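Local structure of alpha-L-rhamnosidase (Aspergillus terreus, 6GSZ) at residues A[329-340]-A[390-401]; A[367-375]-A[461-469]. The protein probably hydrolyses terminal non-reducing alpha-L-rhamnose residues from alpha-L-rhamnosides, and binds calcium. One frame throughout, in Å; residues are numbered along the deposited sequence.

Contact 1 (A[329-340]-A[390-401]); sequences VLDFGQNLVGWL and EPSFTYHGFRYV. With CA (calcium ion), chain B.
Seven backbone hydrogen bonds tie 329-340 to 390-401 in antiparallel register, from Leu-330 paired with Val-401 to Gly-338 paired with His-396. Both segments turn a corner, one at Gly-333 and Gln-334, the other at Arg-399, and pairing resumes beyond it between 335-337 and 396-398; Gly-338 turns a second corner. Arg-399 with Tyr-400 opposite Thr-357 makes a classic beta bulge.

The charged grip lies at the first corner. Arg-399 sends NE to OD1 of Asp-331 (2.8 Å), a salt bridge on the syn side of the carboxylate; a second link, NH2 to OD2, is weak. From the opposite face of the carboxylate, Gly-333 N reaches the same OD1 (2.8 Å) and closes an Asx turn. Gly-333 CA lies over one face of the guanidinium and Tyr-400 OH over the other.

Apolar packing centres on Phe-398. Leu-336 CD1 sits over its ring face, 3.6 Å from CZ, in a CH-pi contact, and Phe-332 CD2 comes to the ring edge. Trp-339 CB lies 3.5 Å from Pro-391 CG; with CG between backbone N and carbonyl carbon (chi1 53°), the indole is carried along Pro-391 and its NE1 reaches Glu-390 OE1 (2.9 Å). This N-H lies in the indole plane and meets OE1 from above the carboxylate plane, while Glu-390 OE2 forms a salt bridge with Arg-311. Beyond Pro-391, Ser-392 OG binds calcium at 2.4 Å, and Glu-158 supplies another ligand.

Both segments belong to the concanavalin-like domain; strand 319-322 pairs with 328-332, strand 351-361 with 400-404, and strand 417-424 packs against Leu-336 and Trp-339.

Contact 2 (A[367-375]-A[461-469]); sequences TRPLRQAKA and CPQRDERLG. With BGC (beta-D-glucopyranose), chain C.
OE1 of Glu-466 is gripped by two arginines, one from each segment: Arg-371 NH2 at 3.0 Å and Arg-464 NE at 3.0 Å reach it from opposite faces of the carboxylate plane. Arg-464 NH2 adds a weak bond, and a water that also accepts from Arg-371 NH1 donates to the same oxygen.

The other acid of the network, Asp-465, meets Arg-371 side-on. Both NE (2.8 Å) and NH2 (3.0 Å) of Arg-371 converge on Asp-465 OD1, the first on its syn lone pair, the second from above the carboxylate plane. A bend in the arginine chain (chi3 -57°) carries the guanidinium across to the acids, which line its edge. Asp-465 OD2 accepts a weak bond from Gln-372 N. Arg-464 passes over one face of the Arg-371 guanidinium, with CD 3.5 Å from Arg-371 NH2; the planes are 32° apart. Glu-466, shared by both arginines, and Asp-465, paired with Arg-371, probably balance the two neighbouring guanidinium groups.

Two loops of different domains meet here, one from the concanavalin-like domain and one from the six-hairpin glycosidase domain, and Gln-372 and Asp-465 each centre an inverse gamma turn. The glycosidase loop carries part of the sugar pocket. Arg-464, extended from CG to NE, brings NH2 to within 3.1 Å of O1 of the bound glucose, in the guanidinium plane, and its NH1 forms a salt bridge with Glu-740. Glu-466 OE2 accepts from Trp-470 NE1. Arg-371 thus acts as a second-shell residue, holding the carboxylate of a pocket residue from the neighbouring domain.

Apolar contacts complete the interface: Leu-370 CD2 packs on Gln-463 CG, and Ala-373 CB rests against the backbone at Arg-464 and Asp-465.

Overall arrangement
Both contacts are largely buried, yet they illustrate how chemistry follows place. Contact 1 stays within the concanavalin-like domain, where strand pairing and an aromatic core dominate and its salt bridge lies at a partly exposed corner. Contact 2 joins that domain to the glycosidase domain through irregular loops, and ion pairs replace regular pairing; its concanavalin-like side is the more exposed, its glycosidase side is buried next to the sugar. Their centres are about 13 Å apart and they touch directly: Arg-467 NH1 probably bonds to Tyr-395 O, and Pro-462 packs on Val-337. The 461-469 loop therefore touches both the 367-375 loop and the strand pair of contact 1.

Contact 1 (A[329-340]-A[390-401])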
loop_
_atom_site.group_PDB
_atom_site.type_symbol
_atom_site.label_atom_id
_atom_site.label_comp_id
_atom_site.label_asym_id
_atom_site.label_seq_id
_atom_site.Cartn_x
_atom_site.Cartn_y
_atom_site.Cartn_z
ATOM N N VAL A 329 -0.301 -30.350 -9.126
ATOM C CA VAL A 329 0.098 -29.045 -8.582
ATOM C C VAL A 329 0.479 -28.086 -9.714
ATOM O O VAL A 329 1.278 -28.395 -10.603
ATOM C CB VAL A 329 1.242 -29.173 -7.566
ATOM C CG1 VAL A 329 1.544 -27.837 -6.903
ATOM C CG2 VAL A 329 0.959 -30.229 -6.510
ATOM N N LEU A 330 -0.126 -26.898 -9.651
ATOM C CA LEU A 330 0.241 -25.754 -10.465
ATOM C C LEU A 330 1.365 -24.980 -9.771
ATOM O O LEU A 330 1.344 -24.792 -8.555
ATOM C CB LEU A 330 -0.971 -24.836 -10.608
ATOM C CG LEU A 330 -2.285 -25.462 -11.059
ATOM C CD1 LEU A 330 -3.326 -24.384 -11.259
ATOM C CD2 LEU A 330 -2.095 -26.283 -12.335
ATOM N N ASP A 331 2.316 -24.520 -10.581
ATOM C CA ASP A 331 3.387 -23.619 -10.169
ATOM C C ASP A 331 3.287 -22.375 -11.055
ATOM O O ASP A 331 3.477 -22.456 -12.278
ATOM C CB ASP A 331 4.745 -24.343 -10.241
ATOM C CG ASP A 331 5.940 -23.469 -9.891
ATOM O OD1 ASP A 331 5.703 -22.335 -9.424
ATOM O OD2 ASP A 331 7.105 -23.951 -10.037
ATOM N N PHE A 332 3.044 -21.216 -10.420
ATOM C CA PHE A 332 3.000 -19.936 -11.154
ATOM C C PHE A 332 4.367 -19.225 -11.215
ATOM O O PHE A 332 4.457 -18.159 -11.835
ATOM C CB PHE A 332 1.916 -19.049 -10.549
ATOM C CG PHE A 332 0.581 -19.572 -10.994
ATOM C CD1 PHE A 332 0.088 -19.283 -12.249
ATOM C CD2 PHE A 332 -0.119 -20.439 -10.178
ATOM C CE1 PHE A 332 -1.120 -19.825 -12.658
ATOM C CE2 PHE A 332 -1.321 -21.001 -10.584
ATOM C CZ PHE A 332 -1.815 -20.677 -11.822
ATOM N N GLY A 333 5.399 -19.784 -10.571
ATOM C CA GLY A 333 6.768 -19.236 -10.660
ATOM C C GLY A 333 7.026 -18.005 -9.805
ATOM O O GLY A 333 8.163 -17.509 -9.741
ATOM N N GLN A 334 5.999 -17.524 -9.130
ATOM C CA GLN A 334 6.010 -16.281 -8.364
ATOM C C GLN A 334 4.999 -16.466 -7.244
ATOM O O GLN A 334 3.905 -16.947 -7.517
ATOM C CB GLN A 334 5.624 -15.098 -9.248
ATOM C CG GLN A 334 5.439 -13.797 -8.473
ATOM C CD GLN A 334 6.703 -13.268 -7.826
ATOM O OE1 GLN A 334 7.755 -13.149 -8.492
ATOM N NE2 GLN A 334 6.602 -12.937 -6.525
ATOM N N ASN A 335 5.376 -16.057 -6.033
ATOM C CA ASN A 335 4.462 -15.980 -4.912
ATOM C C ASN A 335 3.689 -14.668 -5.070
ATOM O O ASN A 335 4.259 -13.580 -4.884
ATOM C CB ASN A 335 5.233 -16.041 -3.594
ATOM C CG ASN A 335 4.358 -16.160 -2.369
ATOM O OD1 ASN A 335 3.208 -16.613 -2.470
ATOM N ND2 ASN A 335 4.891 -15.841 -1.200
ATOM N N LEU A 336 2.430 -14.778 -5.476
ATOM C CA LEU A 336 1.601 -13.667 -5.848
ATOM C C LEU A 336 0.358 -13.614 -4.976
ATOM O O LEU A 336 0.072 -14.520 -4.195
ATOM C CB LEU A 336 1.278 -13.699 -7.343
ATOM C CG LEU A 336 0.674 -14.985 -7.899
ATOM C CD1 LEU A 336 -0.796 -14.966 -7.697
ATOM C CD2 LEU A 336 0.981 -15.127 -9.382
ATOM N N VAL A 337 -0.376 -12.525 -5.136
ATOM C CA VAL A 337 -1.579 -12.250 -4.353
ATOM C C VAL A 337 -2.714 -11.915 -5.304
ATOM O O VAL A 337 -2.580 -11.058 -6.160
ATOM C CB VAL A 337 -1.354 -11.127 -3.321
ATOM C CG1 VAL A 337 -2.633 -10.819 -2.574
ATOM C CG2 VAL A 337 -0.278 -11.548 -2.342
ATOM N N GLY A 338 -3.816 -12.673 -5.162
ATOM C CA GLY A 338 -5.003 -12.549 -5.976
ATOM C C GLY A 338 -5.734 -13.884 -6.005
ATOM O O GLY A 338 -6.088 -14.387 -4.976
ATOM N N TRP A 339 -5.942 -14.422 -7.205
ATOM C CA TRP A 339 -6.778 -15.615 -7.337
ATOM C C TRP A 339 -6.580 -16.202 -8.733
ATOM O O TRP A 339 -5.834 -15.661 -9.543
ATOM C CB TRP A 339 -8.237 -15.297 -7.064
ATOM C CG TRP A 339 -8.829 -14.172 -7.837
ATOM C CD1 TRP A 339 -9.127 -14.105 -9.161
ATOM C CD2 TRP A 339 -9.189 -12.896 -7.285
ATOM N NE1 TRP A 339 -9.676 -12.901 -9.484
ATOM C CE2 TRP A 339 -9.725 -12.137 -8.347
ATOM C CE3 TRP A 339 -9.116 -12.332 -6.010
ATOM C CZ2 TRP A 339 -10.266 -10.883 -8.146
ATOM C CZ3 TRP A 339 -9.640 -11.074 -5.821
ATOM C CH2 TRP A 339 -10.213 -10.380 -6.871
ATOM N N LEU A 340 -7.272 -17.307 -9.002
ATOM C CA LEU A 340 -7.231 -17.932 -10.332
ATOM C C LEU A 340 -8.396 -17.483 -11.217
ATOM O O LEU A 340 -9.441 -17.109 -10.730
ATOM C CB LEU A 340 -7.336 -19.455 -10.191
ATOM C CG LEU A 340 -6.215 -20.114 -9.406
ATOM C CD1 LEU A 340 -6.479 -21.603 -9.284
ATOM C CD2 LEU A 340 -4.855 -19.825 -10.059
ATOM N N GLU A 390 -13.852 -16.684 -11.885
ATOM C CA GLU A 390 -12.940 -16.154 -10.892
ATOM C C GLU A 390 -13.763 -15.984 -9.622
ATOM O O GLU A 390 -14.965 -15.667 -9.713
ATOM C CB GLU A 390 -12.369 -14.771 -11.252
ATOM C CG GLU A 390 -11.443 -14.769 -12.439
ATOM C CD GLU A 390 -10.938 -13.396 -12.889
ATOM O OE1 GLU A 390 -10.836 -12.437 -12.059
ATOM O OE2 GLU A 390 -10.613 -13.310 -14.082
ATOM N N PRO A 391 -13.164 -16.151 -8.428
ATOM C CA PRO A 391 -13.902 -15.869 -7.200
ATOM C C PRO A 391 -14.204 -14.378 -7.096
ATOM O O PRO A 391 -13.517 -13.542 -7.731
ATOM C CB PRO A 391 -12.985 -16.362 -6.085
ATOM C CG PRO A 391 -11.590 -16.237 -6.707
ATOM C CD PRO A 391 -11.758 -16.519 -8.191
ATOM N N SER A 392 -15.146 -14.045 -6.221
ATOM C CA SER A 392 -15.647 -12.679 -6.088
ATOM C C SER A 392 -15.229 -11.982 -4.804
ATOM O O SER A 392 -14.893 -10.780 -4.843
ATOM C CB SER A 392 -17.168 -12.674 -6.165
ATOM O OG SER A 392 -17.615 -13.010 -7.466
ATOM N N PHE A 393 -15.201 -12.681 -3.679
ATOM C CA PHE A 393 -15.029 -11.985 -2.376
ATOM C C PHE A 393 -13.966 -12.649 -1.500
ATOM O O PHE A 393 -14.022 -12.560 -0.246
ATOM C CB PHE A 393 -16.361 -11.890 -1.636
ATOM C CG PHE A 393 -17.461 -11.279 -2.472
ATOM C CD1 PHE A 393 -17.365 -9.977 -2.941
ATOM C CD2 PHE A 393 -18.587 -12.031 -2.839
ATOM C CE1 PHE A 393 -18.378 -9.426 -3.715
ATOM C CE2 PHE A 393 -19.584 -11.479 -3.634
ATOM C CZ PHE A 393 -19.489 -10.172 -4.055
ATOM N N THR A 394 -12.972 -13.259 -2.143
ATOM C CA THR A 394 -11.846 -13.836 -1.413
ATOM C C THR A 394 -10.554 -13.369 -2.086
ATOM O O THR A 394 -10.567 -12.881 -3.202
ATOM C CB THR A 394 -11.932 -15.374 -1.374
ATOM O OG1 THR A 394 -10.942 -15.906 -0.494
ATOM C CG2 THR A 394 -11.707 -15.991 -2.731
ATOM N N TYR A 395 -9.417 -13.650 -1.431
ATOM C CA TYR A 395 -8.148 -13.552 -2.134
ATOM C C TYR A 395 -7.159 -14.473 -1.432
ATOM O O TYR A 395 -7.374 -14.813 -0.270
ATOM C CB TYR A 395 -7.634 -12.099 -2.232
ATOM C CG TYR A 395 -7.096 -11.446 -0.983
ATOM C CD1 TYR A 395 -7.859 -10.836 -0.002
ATOM C CD2 TYR A 395 -5.720 -11.330 -0.842
ATOM C CE1 TYR A 395 -7.288 -10.105 1.029
ATOM C CE2 TYR A 395 -5.138 -10.646 0.209
ATOM C CZ TYR A 395 -5.915 -10.002 1.135
ATOM O OH TYR A 395 -5.363 -9.240 2.136
ATOM N N HIS A 396 -6.080 -14.819 -2.140
ATOM C CA HIS A 396 -5.095 -15.749 -1.610
ATOM C C HIS A 396 -3.681 -15.236 -1.908
ATOM O O HIS A 396 -3.474 -14.543 -2.886
ATOM C CB HIS A 396 -5.274 -17.133 -2.229
ATOM C CG HIS A 396 -6.677 -17.595 -2.408
ATOM N ND1 HIS A 396 -7.570 -17.760 -1.369
ATOM C CD2 HIS A 396 -7.319 -17.877 -3.549
ATOM C CE1 HIS A 396 -8.713 -18.224 -1.895
ATOM N NE2 HIS A 396 -8.583 -18.319 -3.220
ATOM N N GLY A 397 -2.744 -15.705 -1.098
ATOM C CA GLY A 397 -1.324 -15.455 -1.317
ATOM C C GLY A 397 -0.667 -16.795 -1.617
ATOM O O GLY A 397 -0.730 -17.679 -0.798
ATOM N N PHE A 398 -0.097 -16.973 -2.820
ATOM C CA PHE A 398 0.315 -18.299 -3.255
ATOM C C PHE A 398 1.263 -18.268 -4.451
ATOM O O PHE A 398 1.215 -17.352 -5.267
ATOM C CB PHE A 398 -0.932 -19.105 -3.637
ATOM C CG PHE A 398 -1.674 -18.626 -4.863
ATOM C CD1 PHE A 398 -2.534 -17.548 -4.786
ATOM C CD2 PHE A 398 -1.538 -19.231 -6.101
ATOM C CE1 PHE A 398 -3.200 -17.066 -5.895
ATOM C CE2 PHE A 398 -2.235 -18.774 -7.215
ATOM C CZ PHE A 398 -3.081 -17.691 -7.112
ATOM N N ARG A 399 2.056 -19.353 -4.569
ATOM C CA ARG A 399 2.773 -19.699 -5.790
ATOM C C ARG A 399 2.257 -21.035 -6.384
ATOM O O ARG A 399 2.292 -21.224 -7.593
ATOM C CB ARG A 399 4.278 -19.797 -5.488
ATOM C CG ARG A 399 5.098 -20.352 -6.643
ATOM C CD ARG A 399 6.591 -20.200 -6.459
ATOM N NE ARG A 399 7.250 -20.932 -7.528
ATOM C CZ ARG A 399 8.553 -20.861 -7.805
ATOM N NH1 ARG A 399 9.326 -20.076 -7.061
ATOM N NH2 ARG A 399 9.045 -21.558 -8.826
ATOM N N TYR A 400 1.803 -21.930 -5.492
ATOM C CA TYR A 400 1.379 -23.280 -5.851
ATOM C C TYR A 400 -0.117 -23.466 -5.598
ATOM O O TYR A 400 -0.670 -22.927 -4.657
ATOM C CB TYR A 400 2.189 -24.295 -5.043
ATOM C CG TYR A 400 3.687 -24.166 -5.221
ATOM C CD1 TYR A 400 4.312 -24.750 -6.311
ATOM C CD2 TYR A 400 4.465 -23.450 -4.317
ATOM C CE1 TYR A 400 5.677 -24.619 -6.492
ATOM C CE2 TYR A 400 5.830 -23.302 -4.504
ATOM C CZ TYR A 400 6.433 -23.883 -5.600
ATOM O OH TYR A 400 7.787 -23.818 -5.801
ATOM N N VAL A 401 -0.713 -24.336 -6.407
ATOM C CA VAL A 401 -2.112 -24.710 -6.221
ATOM C C VAL A 401 -2.236 -26.216 -6.443
ATOM O O VAL A 401 -1.941 -26.699 -7.529
ATOM C CB VAL A 401 -3.044 -23.955 -7.174
ATOM C CG1 VAL A 401 -4.485 -24.255 -6.786
ATOM C CG2 VAL A 401 -2.760 -22.475 -7.152
HETATM CA CA CA B . -16.911 -11.723 -9.409
HETATM O O HOH W 1 8.706 -24.941 -7.881
HETATM O O HOH W 2 -15.723 -13.041 -10.762
HETATM O O HOH W 3 -18.529 -12.471 -10.335
#

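Contact 2 (A[367-375]-A[461-469])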
loop_
_atom_site.group_PDB
_atom_site.type_symbol
_atom_site.label_atom_id
_atom_site.label_comp_id
_atom_site.label_asym_id
_atom_site.label_seq_id
_atom_site.Cartn_x
_atom_site.Cartn_y
_atom_site.Cartn_z
ATOM N N THR A 367 0.040 -26.272 3.638
ATOM C CA THR A 367 -1.064 -25.511 4.188
ATOM C C THR A 367 -0.836 -25.181 5.664
ATOM O O THR A 367 -1.478 -24.307 6.221
ATOM C CB THR A 367 -2.381 -26.272 3.995
ATOM O OG1 THR A 367 -2.246 -27.528 4.650
ATOM C CG2 THR A 367 -2.714 -26.471 2.536
ATOM N N ARG A 368 0.052 -25.931 6.338
ATOM C CA ARG A 368 0.223 -25.763 7.776
ATOM C C ARG A 368 0.391 -24.288 8.175
ATOM O O ARG A 368 -0.302 -23.830 9.087
ATOM C CB ARG A 368 1.392 -26.624 8.264
ATOM C CG ARG A 368 1.546 -26.619 9.773
ATOM C CD ARG A 368 2.401 -25.460 10.244
ATOM N NE ARG A 368 3.812 -25.610 9.922
ATOM C CZ ARG A 368 4.767 -24.791 10.357
ATOM N NH1 ARG A 368 4.440 -23.653 10.980
ATOM N NH2 ARG A 368 6.025 -25.142 10.143
ATOM N N PRO A 369 1.305 -23.472 7.579
ATOM C CA PRO A 369 1.507 -22.104 8.069
ATOM C C PRO A 369 0.381 -21.093 7.791
ATOM O O PRO A 369 0.418 -19.976 8.251
ATOM C CB PRO A 369 2.793 -21.669 7.381
ATOM C CG PRO A 369 2.959 -22.544 6.182
ATOM C CD PRO A 369 2.216 -23.830 6.474
ATOM N N LEU A 370 -0.658 -21.535 7.091
ATOM C CA LEU A 370 -1.861 -20.727 6.853
ATOM C C LEU A 370 -2.723 -20.673 8.109
ATOM O O LEU A 370 -3.619 -19.834 8.194
ATOM C CB LEU A 370 -2.659 -21.284 5.674
ATOM C CG LEU A 370 -1.936 -21.283 4.328
ATOM C CD1 LEU A 370 -2.831 -21.888 3.257
ATOM C CD2 LEU A 370 -1.463 -19.893 3.929
ATOM N N ARG A 371 -2.472 -21.591 9.054
ATOM C CA ARG A 371 -3.246 -21.621 10.309
ATOM C C ARG A 371 -4.733 -21.802 9.968
ATOM O O ARG A 371 -5.036 -22.693 9.204
ATOM C CB ARG A 371 -2.945 -20.400 11.185
ATOM C CG ARG A 371 -1.472 -20.233 11.561
ATOM C CD ARG A 371 -1.237 -19.170 12.613
ATOM N NE ARG A 371 -1.751 -17.875 12.216
ATOM C CZ ARG A 371 -1.172 -16.711 12.462
ATOM N NH1 ARG A 371 -0.002 -16.662 13.109
ATOM N NH2 ARG A 371 -1.776 -15.610 12.056
ATOM N N GLN A 372 -5.618 -20.971 10.542
ATOM C CA GLN A 372 -7.089 -21.135 10.329
ATOM C C GLN A 372 -7.525 -20.286 9.119
ATOM O O GLN A 372 -8.437 -19.449 9.252
ATOM C CB GLN A 372 -7.859 -20.773 11.600
ATOM C CG GLN A 372 -7.615 -21.763 12.728
ATOM C CD GLN A 372 -8.585 -21.601 13.870
ATOM O OE1 GLN A 372 -8.182 -21.337 14.995
ATOM N NE2 GLN A 372 -9.866 -21.744 13.570
ATOM N N ALA A 373 -6.872 -20.493 7.973
ATOM C CA ALA A 373 -7.250 -19.939 6.671
ATOM C C ALA A 373 -7.148 -21.071 5.646
ATOM O O ALA A 373 -6.025 -21.484 5.312
ATOM C CB ALA A 373 -6.326 -18.798 6.309
ATOM N N LYS A 374 -8.288 -21.572 5.162
ATOM C CA LYS A 374 -8.220 -22.723 4.251
ATOM C C LYS A 374 -7.637 -22.361 2.883
ATOM O O LYS A 374 -7.099 -23.234 2.219
ATOM C CB LYS A 374 -9.580 -23.383 4.085
ATOM C CG LYS A 374 -10.123 -23.994 5.366
ATOM C CD LYS A 374 -11.453 -24.686 5.173
ATOM C CE LYS A 374 -12.079 -25.055 6.501
ATOM N NZ LYS A 374 -13.469 -25.532 6.309
ATOM N N ALA A 375 -7.821 -21.103 2.429
ATOM C CA ALA A 375 -7.346 -20.643 1.095
ATOM C C ALA A 375 -7.695 -21.667 0.010
ATOM O O ALA A 375 -6.848 -22.027 -0.806
ATOM C CB ALA A 375 -5.848 -20.325 1.107
ATOM N N CYS A 461 0.657 -9.499 5.999
ATOM C CA CYS A 461 0.794 -10.614 5.080
ATOM C C CYS A 461 -0.536 -10.852 4.364
ATOM O O CYS A 461 -1.537 -10.291 4.761
ATOM C CB CYS A 461 1.246 -11.895 5.784
ATOM S SG CYS A 461 0.152 -12.455 7.114
ATOM N N PRO A 462 -0.520 -11.572 3.235
ATOM C CA PRO A 462 -1.711 -11.764 2.420
ATOM C C PRO A 462 -2.281 -13.177 2.384
ATOM O O PRO A 462 -3.238 -13.360 1.668
ATOM C CB PRO A 462 -1.103 -11.481 1.023
ATOM C CG PRO A 462 0.264 -12.130 1.084
ATOM C CD PRO A 462 0.699 -11.998 2.532
ATOM N N GLN A 463 -1.728 -14.103 3.151
ATOM C CA GLN A 463 -2.047 -15.539 2.925
ATOM C C GLN A 463 -2.745 -16.203 4.107
ATOM O O GLN A 463 -3.710 -16.941 3.859
ATOM C CB GLN A 463 -0.774 -16.275 2.487
ATOM C CG GLN A 463 0.216 -16.658 3.581
ATOM C CD GLN A 463 0.869 -15.494 4.283
ATOM O OE1 GLN A 463 0.270 -14.869 5.153
ATOM N NE2 GLN A 463 2.113 -15.184 3.933
ATOM N N ARG A 464 -2.290 -16.005 5.327
ATOM C CA ARG A 464 -2.809 -16.697 6.483
ATOM C C ARG A 464 -4.021 -15.944 7.049
ATOM O O ARG A 464 -4.571 -15.041 6.435
ATOM C CB ARG A 464 -1.706 -16.943 7.522
ATOM C CG ARG A 464 -1.189 -15.696 8.233
ATOM C CD ARG A 464 0.013 -16.030 9.088
ATOM N NE ARG A 464 0.537 -14.873 9.783
ATOM C CZ ARG A 464 1.826 -14.641 10.030
ATOM N NH1 ARG A 464 2.706 -15.596 9.783
ATOM N NH2 ARG A 464 2.190 -13.450 10.509
ATOM N N ASP A 465 -4.451 -16.398 8.229
ATOM C CA ASP A 465 -5.596 -15.846 8.952
ATOM C C ASP A 465 -5.206 -14.582 9.705
ATOM O O ASP A 465 -5.325 -14.508 10.880
ATOM C CB ASP A 465 -6.198 -16.898 9.880
ATOM C CG ASP A 465 -5.231 -17.498 10.886
ATOM O OD1 ASP A 465 -4.005 -17.230 10.766
ATOM O OD2 ASP A 465 -5.682 -18.206 11.768
ATOM N N GLU A 466 -4.702 -13.616 8.959
ATOM C CA GLU A 466 -4.244 -12.338 9.544
ATOM C C GLU A 466 -4.572 -11.247 8.527
ATOM O O GLU A 466 -5.693 -10.857 8.421
ATOM C CB GLU A 466 -2.780 -12.480 9.993
ATOM C CG GLU A 466 -2.305 -11.373 10.920
ATOM C CD GLU A 466 -1.141 -11.752 11.809
ATOM O OE1 GLU A 466 -0.599 -12.849 11.633
ATOM O OE2 GLU A 466 -0.789 -10.955 12.679
ATOM N N ARG A 467 -3.561 -10.708 7.825
ATOM C CA ARG A 467 -3.790 -9.698 6.763
ATOM C C ARG A 467 -4.362 -8.443 7.415
ATOM O O ARG A 467 -5.325 -7.871 6.937
ATOM C CB ARG A 467 -4.630 -10.243 5.595
ATOM C CG ARG A 467 -4.461 -11.721 5.265
ATOM C CD ARG A 467 -5.319 -12.138 4.109
ATOM N NE ARG A 467 -5.390 -13.571 4.013
ATOM C CZ ARG A 467 -6.041 -14.197 3.042
ATOM N NH1 ARG A 467 -6.605 -13.506 2.077
ATOM N NH2 ARG A 467 -6.131 -15.523 3.022
ATOM N N LEU A 468 -3.703 -7.988 8.498
ATOM C CA LEU A 468 -4.177 -6.848 9.263
ATOM C C LEU A 468 -3.231 -5.663 9.038
ATOM O O LEU A 468 -2.042 -5.840 8.627
ATOM C CB LEU A 468 -4.185 -7.198 10.757
ATOM C CG LEU A 468 -4.946 -8.474 11.116
ATOM C CD1 LEU A 468 -4.808 -8.785 12.592
ATOM C CD2 LEU A 468 -6.432 -8.395 10.707
ATOM N N GLY A 469 -3.757 -4.478 9.339
ATOM C CA GLY A 469 -2.960 -3.253 9.125
ATOM C C GLY A 469 -1.950 -2.985 10.230
ATOM O O GLY A 469 -2.106 -2.043 11.008
HETATM C C2 BGC C . 3.330 -8.477 12.150
HETATM C C3 BGC C . 4.031 -7.933 13.363
HETATM C C4 BGC C . 3.433 -8.260 14.713
HETATM C C5 BGC C . 3.218 -9.695 14.683
HETATM C C6 BGC C . 2.667 -10.038 16.053
HETATM C C1 BGC C . 3.024 -9.951 12.352
HETATM O O1 BGC C . 2.488 -10.466 11.149
HETATM O O2 BGC C . 4.234 -8.604 11.078
HETATM O O3 BGC C . 3.904 -6.613 13.323
HETATM O O4 BGC C . 4.182 -7.863 15.885
HETATM O O5 BGC C . 2.365 -10.185 13.597
HETATM O O6 BGC C . 2.292 -11.419 16.049
HETATM O O HOH W 4 1.802 -18.595 10.210
HETATM O O HOH W 5 0.651 -13.926 13.845
#